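Local coordinates for protein hydroalkoxylation enzyme phnH (Penicillium herquei, PDB 6JJT) that catalyses the enantioselective hydroalkoxylation that converts a prenylated phenalenone precursor into (2'R)-atrovenetin during phenalenone biosynthesis, at residues D[34-39]-D[139-144]; D[40-43]-D[49-52]; D[113-118]-D[123-128]. All coordinates share one frame; numbering follows the deposited sequence. Where two conformers were deposited one is given.

In the fold
The three contacts lie on one closed, antiparallel eight-stranded barrel. Contact 1 joins its first strand, 26-44, to the approach to its last, 142-148; contact 2 continues directly along strand 26-44 into the hairpin with strand 48-61, its centre about 17 Å from that of contact 1. Contact 3, where the loop after strand 110-116 folds back, lies across the chain's centre from both, with centres about 22 Å from contact 1 and about 30 Å from contact 2. Contacts 2 and 3 both touch the third subunit of the homotetramer. A bound PEG lies about 5 Å from the Tyr42 side chain in contact 2; those of Lys36 and Asp116 are about 13 Å from a PEG.

Contact 1. Residues D[34-39]-D[139-144]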
# COMPACT_ATOMS: atom_id res chain seq x y z
N LEU D 34 13.25 1.54 20.06
CA LEU D 34 12.58 2.60 19.34
C LEU D 34 11.95 3.57 20.34
O LEU D 34 11.59 3.20 21.46
CB LEU D 34 11.51 1.95 18.46
CG LEU D 34 12.00 1.07 17.31
CD1 LEU D 34 10.84 0.32 16.68
CD2 LEU D 34 12.77 1.87 16.27
N THR D 35 11.81 4.82 19.90
CA THR D 35 11.02 5.81 20.63
C THR D 35 9.85 6.21 19.74
O THR D 35 10.00 6.32 18.51
CB THR D 35 11.84 7.01 21.14
OG1 THR D 35 12.41 7.72 20.06
CG2 THR D 35 12.96 6.60 22.09
N LYS D 36 8.69 6.43 20.36
CA LYS D 36 7.49 6.72 19.59
C LYS D 36 6.77 7.91 20.19
O LYS D 36 6.87 8.14 21.40
CB LYS D 36 6.59 5.48 19.62
CG LYS D 36 7.23 4.25 19.00
CD LYS D 36 6.29 3.09 18.77
CE LYS D 36 6.94 2.03 17.90
NZ LYS D 36 5.98 0.97 17.51
N GLY D 37 6.06 8.64 19.34
CA GLY D 37 5.12 9.66 19.76
C GLY D 37 3.87 9.06 20.38
O GLY D 37 3.72 7.84 20.48
N PRO D 38 2.87 9.92 20.74
CA PRO D 38 1.55 9.47 21.19
C PRO D 38 0.85 8.64 20.09
O PRO D 38 1.04 8.90 18.90
CB PRO D 38 0.79 10.81 21.39
CG PRO D 38 1.87 11.86 21.50
CD PRO D 38 2.98 11.38 20.60
N ALA D 39 0.01 7.69 20.48
CA ALA D 39 -0.85 6.97 19.55
C ALA D 39 -2.12 7.80 19.33
O ALA D 39 -2.93 7.95 20.24
CB ALA D 39 -1.18 5.59 20.09
N GLU D 139 8.14 -4.83 27.17
CA GLU D 139 8.99 -3.77 26.65
C GLU D 139 8.88 -3.73 25.12
O GLU D 139 9.76 -4.21 24.42
CB GLU D 139 10.44 -3.93 27.11
CG GLU D 139 10.61 -3.59 28.56
CD GLU D 139 11.87 -4.12 29.23
OE1 GLU D 139 12.67 -4.81 28.55
OE2 GLU D 139 12.03 -3.85 30.45
N ILE D 140 7.76 -3.20 24.65
CA ILE D 140 7.33 -3.41 23.26
C ILE D 140 8.22 -2.67 22.27
O ILE D 140 8.18 -2.96 21.08
CB ILE D 140 5.85 -3.04 23.02
CG1 ILE D 140 5.57 -1.56 23.23
CG2 ILE D 140 4.90 -3.92 23.83
CD1 ILE D 140 4.11 -1.16 23.02
N ASN D 141 9.01 -1.72 22.77
CA ASN D 141 9.82 -0.84 21.93
C ASN D 141 11.22 -1.42 21.66
O ASN D 141 11.98 -0.82 20.90
CB ASN D 141 9.73 0.61 22.40
CG ASN D 141 8.36 1.22 22.15
OD1 ASN D 141 7.67 0.89 21.18
ND2 ASN D 141 7.94 2.10 23.03
N PHE D 142 11.55 -2.57 22.28
CA PHE D 142 12.82 -3.22 21.98
C PHE D 142 12.57 -4.54 21.27
O PHE D 142 11.93 -5.45 21.83
CB PHE D 142 13.65 -3.50 23.26
CG PHE D 142 14.97 -4.14 22.92
CD1 PHE D 142 16.01 -3.39 22.39
CD2 PHE D 142 15.18 -5.50 23.06
CE1 PHE D 142 17.23 -3.97 22.02
CE2 PHE D 142 16.39 -6.08 22.71
CZ PHE D 142 17.42 -5.32 22.19
N LEU D 143 13.02 -4.63 20.00
CA LEU D 143 12.79 -5.82 19.19
C LEU D 143 14.08 -6.38 18.65
O LEU D 143 15.04 -5.68 18.39
CB LEU D 143 11.86 -5.49 18.01
CG LEU D 143 10.48 -4.97 18.39
CD1 LEU D 143 10.43 -3.43 18.33
CD2 LEU D 143 9.46 -5.57 17.41
N GLU D 144 14.07 -7.70 18.51
CA GLU D 144 15.16 -8.42 17.89
C GLU D 144 14.67 -9.01 16.57
O GLU D 144 13.61 -9.64 16.58
CB GLU D 144 15.63 -9.55 18.82
CG GLU D 144 16.46 -9.02 19.97
CD GLU D 144 16.66 -10.01 21.10
OE1 GLU D 144 16.01 -11.05 21.11
OE2 GLU D 144 17.47 -9.70 21.97
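Leu34, Lys36 and Asn141 share a first torsion that sets CG opposite the carbonyl carbon and beside the backbone N (chi1 -69° in Asn141), and in Lys36 the chain then runs extended from CG to NZ. This brings the amide of Asn141 and the lysine methylenes across each other at a slant. Lys36 CD and CE come obliquely from above one face of the Asn141 amide, CD 3.5 Å from OD1; Lys36 NZ is farther from Asn141 OD1, at 4.0 Å, which indicates that the aliphatic part of the lysine makes the touch. Asn141 CB also rests on the strand backbone, 3.3 Å from Leu34 O.

The backbones are joined by one bond, Leu34 N to Asn141 O at 2.8 Å, with an N-H...O angle of 166°; the donor stands 22° out of the carbonyl plane. Methyl also meets methyl: Leu34 CD1 is 4.1 Å from Leu143 CD1, and the two buried leucine side chains cross at about a right angle. Leu143 thereby places this apolar contact two residues beyond Asn141.

Asn141 owes its position to a type I turn from Glu139 to Phe142, closed by Phe142 N to Glu139 O at 3.2 Å. Strand 142-148 begins at the last residue of the turn, and Leu143 pairs through its backbone with Ala32, while Thr35 and Gly37 pair with strand 48-61 on the other edge of strand 26-44. Taken together, the pairing of the first strand with the last is the seam that closes the antiparallel eight-stranded barrel, consistent with membership of the allene oxide cyclase-like barrel clan.

Contact 2. Residues D[40-43]-D[49-52]; sequences YIYD and IKAL
Lys50 runs extended, crossing the Tyr42 side chain at a slant and lying beside Asp43, and each of its side-chain atoms has a neighbour on the facing strand. CB rests 3.5 Å from Tyr42 CZ, close to where the ring carries its hydroxyl. CG passes the backbone, 4.0 Å from Asp43 O, and CD lies 3.9 Å from Tyr42 OH. Beyond CE, which sits near the carboxylate, NZ ends 4.1 Å from Asp43 OD2: opposite charges face each other, but beyond salt-bridge distance. The lysine and aspartate chains point the same way.

Tyr42 reaches over Lys50 because its CG is wedged between its own N and carbonyl carbon (chi1 59°). The ring then has Lys50 O over one face, offset toward the rim, and Leu52 N in plane at an edge. The hydroxyl shares a water with the strand, 2.6 Å from Tyr42 OH and 3.0 Å from Ala51 O, to which it donates.

These positions follow from a classic beta bulge in the hairpin of strands 26-44 and 48-61. Tyr42 and Asp43 both face Lys50: Tyr42 N bonds Lys50 O at 2.9 Å, Asp43 N adds a weak bond to Lys50 O at 3.4 Å, and Lys50 N bonds Asp43 O. Toward Tyr40 regular pairing resumes, Ile41 opposite Ala51 (non-hydrogen-bonded) and Tyr40 opposite Leu52 (hydrogen-bonded). Leu101 of the third subunit packs on Tyr42 and Leu52.

One carbonyl thus accepts one full and one weak bond, and the water ties the Tyr42 hydroxyl to Ala51 O. Lys50 probably offsets, only loosely, the charges of Asp43 and, more doubtfully, of Asp116 of the third subunit.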
# COMPACT_ATOMS: atom_id res chain seq x y z
N TYR D 40 -2.31 8.32 18.12
CA TYR D 40 -3.47 9.13 17.79
C TYR D 40 -4.54 8.23 17.16
O TYR D 40 -4.40 7.80 16.02
CB TYR D 40 -3.07 10.23 16.82
CG TYR D 40 -2.30 11.34 17.47
CD1 TYR D 40 -0.93 11.30 17.61
CD2 TYR D 40 -2.98 12.47 17.92
CE1 TYR D 40 -0.23 12.35 18.19
CE2 TYR D 40 -2.31 13.51 18.53
CZ TYR D 40 -0.94 13.46 18.62
OH TYR D 40 -0.27 14.50 19.21
N ILE D 41 -5.59 7.92 17.91
CA ILE D 41 -6.71 7.14 17.43
C ILE D 41 -7.60 8.02 16.57
O ILE D 41 -8.15 9.02 17.05
CB ILE D 41 -7.51 6.51 18.60
CG1 ILE D 41 -6.59 5.57 19.40
CG2 ILE D 41 -8.73 5.78 18.10
CD1 ILE D 41 -6.95 5.43 20.88
N TYR D 42 -7.74 7.64 15.29
CA TYR D 42 -8.60 8.40 14.39
C TYR D 42 -9.93 7.70 14.07
O TYR D 42 -10.87 8.35 13.64
CB TYR D 42 -7.86 8.78 13.11
CG TYR D 42 -7.33 7.63 12.29
CD1 TYR D 42 -6.07 7.09 12.51
CD2 TYR D 42 -8.15 7.03 11.34
CE1 TYR D 42 -5.63 6.01 11.75
CE2 TYR D 42 -7.74 5.92 10.60
CZ TYR D 42 -6.48 5.42 10.83
OH TYR D 42 -6.01 4.34 10.10
N ASP D 43 -10.01 6.39 14.32
CA ASP D 43 -11.22 5.68 13.94
C ASP D 43 -11.48 4.58 14.96
O ASP D 43 -10.81 3.55 14.93
CB ASP D 43 -11.13 5.12 12.50
CG ASP D 43 -12.44 4.57 11.91
OD1 ASP D 43 -13.30 4.20 12.71
OD2 ASP D 43 -12.49 4.51 10.61
N ILE D 49 -10.28 -0.44 16.20
CA ILE D 49 -9.59 0.79 16.63
C ILE D 49 -8.34 1.07 15.79
O ILE D 49 -7.38 0.30 15.82
CB ILE D 49 -9.13 0.75 18.09
CG1 ILE D 49 -10.34 0.58 19.00
CG2 ILE D 49 -8.31 1.98 18.47
CD1 ILE D 49 -11.55 0.99 18.24
N LYS D 50 -8.30 2.24 15.11
CA LYS D 50 -7.26 2.57 14.12
C LYS D 50 -6.48 3.79 14.61
O LYS D 50 -7.11 4.80 15.02
CB LYS D 50 -7.86 2.84 12.73
CG LYS D 50 -8.69 1.67 12.17
CD LYS D 50 -9.04 1.99 10.74
CE LYS D 50 -10.22 1.19 10.23
NZ LYS D 50 -10.42 1.54 8.79
N ALA D 51 -5.14 3.73 14.58
CA ALA D 51 -4.29 4.79 15.10
C ALA D 51 -3.11 5.04 14.18
O ALA D 51 -2.66 4.16 13.41
CB ALA D 51 -3.78 4.41 16.47
N LEU D 52 -2.59 6.27 14.26
CA LEU D 52 -1.34 6.65 13.64
C LEU D 52 -0.36 7.00 14.76
O LEU D 52 -0.81 7.64 15.75
CB LEU D 52 -1.55 7.86 12.72
CG LEU D 52 -0.24 8.44 12.12
CD1 LEU D 52 -0.45 9.04 10.73
CD2 LEU D 52 0.41 9.50 13.02
O HOH W 1 -4.18 2.87 11.14

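Contact 3. Residues D[113-118]-D[123-128]; sequences VLFDTS and NWLNNV
The loop between strands 110-116 and 129-133 turns through a 3-10 segment, residues 123-126, that folds back against the end of the strand it has just left. Asn126 joins the two through Thr117. Its OD1 accepts from Thr117 N at 2.9 Å, with the donor in the carbonyl plane on a lone pair, and its ND2 donates to Thr117 O at 2.8 Å, the oxygen lying 15° out of the amide plane. One side-chain amide therefore meets both the N-H and the C=O of a single residue, imitating the pairing of a neighbouring strand.

A second, apolar patch forms around the buried Phe115. With CG anti to the carbonyl carbon (chi1 -57°), its ring turns a face to Leu125, whose CD2 stands 4.2 Å from the Phe115 ring centroid, a CH-pi contact made over the centre of the face. Phe115 CB also touches Leu125 CB at 3.7 Å, and Phe115 CE2 meets Val128 CG1 at 4.0 Å. Ile100 of strand 99-107 packs on both Phe115 and Leu125.

A water bridges the two backbones. It accepts from Phe115 N at 2.9 Å and donates toward Val128 O at 2.7 Å and toward Leu125 O, although more acceptors lie near it than it has protons. The second subunit adds Asp81, bonded by Asn126 ND2.

The two bonds, N-H to OD1 and ND2 to C=O, are consistent with the modelled orientation of the Asn126 amide, and because its ND2 also serves Asp81 of the second subunit, the same group couples the loop's fold to the tetramer interface.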
# COMPACT_ATOMS: atom_id res chain seq x y z
N VAL D 113 9.82 -7.66 7.88
CA VAL D 113 10.58 -6.49 7.50
C VAL D 113 11.19 -6.69 6.13
O VAL D 113 11.70 -7.78 5.82
CB VAL D 113 11.73 -6.26 8.50
CG1 VAL D 113 12.39 -4.93 8.27
CG2 VAL D 113 11.27 -6.37 9.93
N LEU D 114 11.16 -5.63 5.34
CA LEU D 114 11.85 -5.49 4.08
C LEU D 114 12.69 -4.21 4.13
O LEU D 114 12.39 -3.32 4.95
CB LEU D 114 10.86 -5.44 2.91
CG LEU D 114 10.10 -6.74 2.67
CD1 LEU D 114 8.88 -6.45 1.79
CD2 LEU D 114 10.97 -7.83 2.05
N PHE D 115 13.68 -4.10 3.25
CA PHE D 115 14.65 -3.01 3.26
C PHE D 115 14.90 -2.48 1.86
O PHE D 115 14.81 -3.22 0.87
CB PHE D 115 16.03 -3.52 3.74
CG PHE D 115 16.01 -4.17 5.10
CD1 PHE D 115 16.11 -3.38 6.26
CD2 PHE D 115 15.80 -5.53 5.24
CE1 PHE D 115 16.09 -3.98 7.52
CE2 PHE D 115 15.73 -6.12 6.49
CZ PHE D 115 15.87 -5.35 7.63
N ASP D 116 15.19 -1.18 1.77
CA ASP D 116 15.58 -0.57 0.52
C ASP D 116 16.72 0.41 0.77
O ASP D 116 16.57 1.38 1.52
CB ASP D 116 14.39 0.16 -0.13
CG ASP D 116 14.57 0.46 -1.60
OD1 ASP D 116 15.68 0.83 -2.01
OD2 ASP D 116 13.60 0.30 -2.32
N THR D 117 17.83 0.16 0.08
CA THR D 117 18.95 1.09 0.10
C THR D 117 19.73 0.96 -1.20
O THR D 117 19.92 -0.17 -1.67
CB THR D 117 19.83 0.88 1.34
OG1 THR D 117 20.82 1.91 1.28
CG2 THR D 117 20.55 -0.45 1.39
N SER D 118 20.27 2.06 -1.71
CA SER D 118 21.23 1.97 -2.82
C SER D 118 22.68 2.01 -2.33
O SER D 118 23.59 1.98 -3.18
CB SER D 118 20.99 3.02 -3.87
OG SER D 118 20.93 4.31 -3.28
N ASN D 123 23.59 -2.72 0.39
CA ASN D 123 22.51 -3.06 -0.53
C ASN D 123 22.22 -4.57 -0.58
O ASN D 123 21.22 -4.95 -1.17
CB ASN D 123 22.57 -2.31 -1.86
CG ASN D 123 23.73 -2.76 -2.69
OD1 ASN D 123 24.39 -3.73 -2.35
ND2 ASN D 123 23.98 -2.05 -3.80
N TRP D 124 23.03 -5.42 0.04
CA TRP D 124 22.65 -6.80 0.31
C TRP D 124 21.29 -6.88 1.03
O TRP D 124 20.58 -7.88 0.94
CB TRP D 124 23.78 -7.54 1.06
CG TRP D 124 24.15 -6.96 2.40
CD1 TRP D 124 25.04 -5.95 2.65
CD2 TRP D 124 23.62 -7.32 3.67
NE1 TRP D 124 25.08 -5.66 3.99
CE2 TRP D 124 24.22 -6.49 4.65
CE3 TRP D 124 22.67 -8.26 4.06
CZ2 TRP D 124 23.91 -6.58 6.01
CZ3 TRP D 124 22.38 -8.37 5.40
CH2 TRP D 124 22.98 -7.54 6.36
N LEU D 125 20.92 -5.83 1.78
CA LEU D 125 19.66 -5.85 2.52
C LEU D 125 18.45 -5.81 1.58
O LEU D 125 17.37 -6.25 1.98
CB LEU D 125 19.59 -4.66 3.49
CG LEU D 125 20.48 -4.78 4.73
CD1 LEU D 125 20.57 -3.43 5.43
CD2 LEU D 125 19.88 -5.87 5.65
N ASN D 126 18.68 -5.37 0.35
CA ASN D 126 17.59 -5.32 -0.60
C ASN D 126 17.05 -6.71 -0.90
O ASN D 126 15.91 -6.86 -1.36
CB ASN D 126 18.02 -4.67 -1.91
CG ASN D 126 18.32 -3.20 -1.79
OD1 ASN D 126 17.87 -2.54 -0.86
ND2 ASN D 126 19.06 -2.66 -2.72
N ASN D 127 17.90 -7.72 -0.68
CA ASN D 127 17.50 -9.09 -0.94
C ASN D 127 17.06 -9.82 0.32
O ASN D 127 16.87 -11.04 0.26
CB ASN D 127 18.62 -9.87 -1.63
CG ASN D 127 18.96 -9.24 -2.96
OD1 ASN D 127 18.06 -8.91 -3.74
ND2 ASN D 127 20.23 -8.97 -3.18
N VAL D 128 16.89 -9.13 1.44
CA VAL D 128 16.59 -9.77 2.71
C VAL D 128 15.11 -9.67 3.10
O VAL D 128 14.51 -8.58 3.08
CB VAL D 128 17.45 -9.17 3.86
CG1 VAL D 128 17.02 -9.66 5.23
CG2 VAL D 128 18.94 -9.45 3.57
O HOH W 2 14.34 -6.37 1.53